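Local coordinates for protein ANGPTL4 C-terminal chain (Homo sapiens, PDB 6U1U) that is the C-terminal fibrinogen-like domain of angiopoietin-like 4, which mediates inactivation of lipoprotein lipase, regulating triglyceride clearance from serum, and inhibits endothelial cell proliferation and migration, at residues F18-Q23 with H79-D84. Sequence-based numbering, arbitrary orientation.
Sequences FEIQPQ and HSITGD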
ATOM      1  N   PHE A  18      11.772  11.569  -9.769  1.00 18.13           N
ATOM      2  CA  PHE A  18      13.173  11.289 -10.073  1.00 22.16           C
ATOM      3  C   PHE A  18      13.325   9.926 -10.734  1.00 23.90           C
ATOM      4  O   PHE A  18      12.619   8.974 -10.397  1.00 21.60           O
ATOM      5  CB  PHE A  18      14.050  11.272  -8.815  1.00 21.12           C
ATOM      6  CG  PHE A  18      14.109  12.592  -8.116  1.00 22.34           C
ATOM      7  CD1 PHE A  18      15.081  13.522  -8.462  1.00 27.81           C
ATOM      8  CD2 PHE A  18      13.187  12.914  -7.131  1.00 23.88           C
ATOM      9  CE1 PHE A  18      15.158  14.757  -7.827  1.00 31.64           C
ATOM     10  CE2 PHE A  18      13.250  14.169  -6.487  1.00 23.32           C
ATOM     11  CZ  PHE A  18      14.226  15.089  -6.839  1.00 28.60           C
ATOM     12  N   GLU A  19      14.302   9.828 -11.643  1.00 20.98           N
ATOM     13  CA  GLU A  19      14.621   8.557 -12.280  1.00 23.39           C
ATOM     14  C   GLU A  19      15.468   7.691 -11.343  1.00 24.59           C
ATOM     15  O   GLU A  19      16.447   8.170 -10.760  1.00 24.30           O
ATOM     16  CB  GLU A  19      15.386   8.796 -13.592  1.00 27.66           C
ATOM     17  CG  GLU A  19      14.716   9.781 -14.538  1.00 28.53           C
ATOM     18  CD  GLU A  19      15.672  10.315 -15.640  1.00 39.48           C
ATOM     19  OE1 GLU A  19      16.452   9.511 -16.201  1.00 42.43           O
ATOM     20  OE2 GLU A  19      15.659  11.533 -15.927  1.00 39.77           O
ATOM     21  N   ILE A  20      15.084   6.423 -11.178  1.00 19.65           N
ATOM     22  CA  ILE A  20      15.881   5.451 -10.437  1.00 19.64           C
ATOM     23  C   ILE A  20      16.013   4.220 -11.313  1.00 22.18           C
ATOM     24  O   ILE A  20      15.340   4.082 -12.345  1.00 21.77           O
ATOM     25  CB  ILE A  20      15.278   5.048  -9.066  1.00 22.54           C
ATOM     26  CG1 ILE A  20      13.878   4.436  -9.267  1.00 20.56           C
ATOM     27  CG2 ILE A  20      15.225   6.256  -8.108  1.00 22.03           C
ATOM     28  CD1 ILE A  20      13.368   3.634  -8.065  1.00 20.63           C
ATOM     29  N   GLN A  21      16.935   3.345 -10.926  1.00 22.16           N
ATOM     30  CA  GLN A  21      17.117   2.088 -11.648  1.00 22.10           C
ATOM     31  C   GLN A  21      17.573   1.026 -10.687  1.00 21.55           C
ATOM     32  O   GLN A  21      18.777   0.825 -10.477  1.00 24.95           O
ATOM     33  CB  GLN A  21      18.108   2.214 -12.803  1.00 24.23           C
ATOM     34  CG  GLN A  21      18.140   0.917 -13.616  1.00 23.73           C
ATOM     35  CD  GLN A  21      18.835   1.063 -14.950  1.00 32.74           C
ATOM     36  OE1 GLN A  21      19.639   1.976 -15.139  1.00 35.28           O
ATOM     37  NE2 GLN A  21      18.524   0.170 -15.878  1.00 30.06           N
ATOM     38  N   PRO A  22      16.632   0.312 -10.075  1.00 22.71           N
ATOM     39  CA  PRO A  22      16.989  -0.819  -9.221  1.00 26.27           C
ATOM     40  C   PRO A  22      17.761  -1.884  -9.978  1.00 28.51           C
ATOM     41  O   PRO A  22      17.650  -2.021 -11.197  1.00 25.21           O
ATOM     42  CB  PRO A  22      15.627  -1.357  -8.765  1.00 21.16           C
ATOM     43  CG  PRO A  22      14.724  -0.199  -8.864  1.00 22.33           C
ATOM     44  CD  PRO A  22      15.186   0.586 -10.075  1.00 23.03           C
ATOM     45  N   GLN A  23      18.552  -2.629  -9.211  1.00 32.59           N
ATOM     46  CA  GLN A  23      19.258  -3.798  -9.710  1.00 34.91           C
ATOM     47  C   GLN A  23      18.324  -4.669 -10.531  1.00 29.38           C
ATOM     48  O   GLN A  23      17.248  -5.048 -10.063  1.00 31.81           O
ATOM     49  CB  GLN A  23      19.792  -4.590  -8.513  1.00 37.28           C
ATOM     50  CG  GLN A  23      20.625  -5.800  -8.865  1.00 44.40           C
ATOM     51  CD  GLN A  23      22.119  -5.510  -8.802  1.00 54.45           C
ATOM     52  OE1 GLN A  23      22.750  -5.664  -7.747  1.00 54.78           O
ATOM     53  NE2 GLN A  23      22.693  -5.092  -9.934  1.00 55.35           N
ATOM     54  N   HIS A  79       8.627  -4.156  -5.602  1.00 17.31           N
ATOM     55  CA  HIS A  79       9.504  -5.261  -5.260  1.00 18.06           C
ATOM     56  C   HIS A  79      10.885  -5.089  -5.884  1.00 19.55           C
ATOM     57  O   HIS A  79      11.874  -5.551  -5.312  1.00 19.28           O
ATOM     58  CB  HIS A  79       8.882  -6.601  -5.695  1.00 18.15           C
ATOM     59  CG  HIS A  79       9.768  -7.766  -5.382  1.00 22.43           C
ATOM     60  ND1 HIS A  79      10.577  -8.358  -6.329  1.00 24.59           N
ATOM     61  CD2 HIS A  79      10.044  -8.378  -4.205  1.00 22.12           C
ATOM     62  CE1 HIS A  79      11.287  -9.316  -5.752  1.00 27.65           C
ATOM     63  NE2 HIS A  79      10.983  -9.346  -4.466  1.00 26.27           N
ATOM     64  N   SER A  80      10.995  -4.417  -7.032  1.00 19.86           N
ATOM     65  CA  SER A  80      12.346  -4.194  -7.554  1.00 21.03           C
ATOM     66  C   SER A  80      13.142  -3.287  -6.629  1.00 19.87           C
ATOM     67  O   SER A  80      14.377  -3.428  -6.519  1.00 22.05           O
ATOM     68  CB  SER A  80      12.297  -3.625  -8.979  1.00 20.20           C
ATOM     69  OG  SER A  80      11.945  -2.265  -8.984  1.00 25.03           O
ATOM     70  N   ILE A  81      12.454  -2.396  -5.934  1.00 18.44           N
ATOM     71  CA  ILE A  81      13.110  -1.505  -4.982  1.00 18.75           C
ATOM     72  C   ILE A  81      13.457  -2.241  -3.694  1.00 19.91           C
ATOM     73  O   ILE A  81      14.568  -2.100  -3.172  1.00 22.64           O
ATOM     74  CB  ILE A  81      12.220  -0.274  -4.714  1.00 17.70           C
ATOM     75  CG1 ILE A  81      12.138   0.594  -5.963  1.00 20.01           C
ATOM     76  CG2 ILE A  81      12.735   0.539  -3.502  1.00 21.36           C
ATOM     77  CD1 ILE A  81      10.994   1.661  -5.878  1.00 21.04           C
ATOM     78  N   THR A  82      12.517  -3.027  -3.142  1.00 20.06           N
ATOM     79  CA  THR A  82      12.798  -3.707  -1.880  1.00 18.83           C
ATOM     80  C   THR A  82      13.746  -4.884  -2.039  1.00 21.32           C
ATOM     81  O   THR A  82      14.509  -5.180  -1.101  1.00 24.51           O
ATOM     82  CB  THR A  82      11.504  -4.234  -1.214  1.00 19.61           C
ATOM     83  OG1 THR A  82      10.904  -5.252  -2.053  1.00 20.26           O
ATOM     84  CG2 THR A  82      10.516  -3.094  -0.966  1.00 22.15           C
ATOM     85  N   GLY A  83      13.697  -5.578  -3.175  1.00 22.75           N
ATOM     86  CA  GLY A  83      14.300  -6.908  -3.240  1.00 24.34           C
ATOM     87  C   GLY A  83      13.833  -7.750  -2.075  1.00 26.31           C
ATOM     88  O   GLY A  83      12.666  -7.699  -1.670  1.00 25.34           O
ATOM     89  N   ASP A  84      14.759  -8.529  -1.511  1.00 26.01           N
ATOM     90  CA  ASP A  84      14.530  -9.300  -0.296  1.00 30.40           C
ATOM     91  C   ASP A  84      14.863  -8.544   0.979  1.00 29.52           C
ATOM     92  O   ASP A  84      14.953  -9.169   2.039  1.00 30.15           O
ATOM     93  CB  ASP A  84      15.389 -10.575  -0.308  1.00 33.15           C
ATOM     94  CG  ASP A  84      14.982 -11.552  -1.379  1.00 45.26           C
ATOM     95  OD1 ASP A  84      13.809 -11.521  -1.821  1.00 47.37           O
ATOM     96  OD2 ASP A  84      15.852 -12.361  -1.786  1.00 54.28           O
TER
HETATM   97  O   HOH W   1      15.982  -5.410  -7.492  1.00 31.54           O
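The ring of P22 meets S80 and I81 through its CB and CG corner. The imidazole of H79 lies off the contact, with G83 CA of its own segment over one face, displaced toward the rim. In this fibrinogen C-terminal domain, the contact joins the end of strand 16-20 and the following loop to the C-terminal end of helix 75-82. P22 CB rests on the backbone carbonyl S80 O at 3.3 Å. P22 CG lies 3.5 Å from S80 OG in van der Waals contact; this hydroxyl hydrogen-bonds to K77 O. With chi1 at 76°, OG sits between backbone N and carbonyl carbon, where it meets P22 CG. P22 CG also packs on I81 CG1 at 4.0 Å. The side chains of I20 and I81 cross at about a right angle, with their CD1 methyls 3.8 Å apart. F28 of strand 28-35 touches both P22 and S80, while P215 packs on I81. The helix finishes with G83 N hydrogen-bonded to H79 O (2.8 Å); G83, with positive phi (50°), leaves the helical conformation. No direct hydrogen bond joins the segments; one water bridges them, donating to Q23 O at 2.9 Å and S80 O at 2.7 Å.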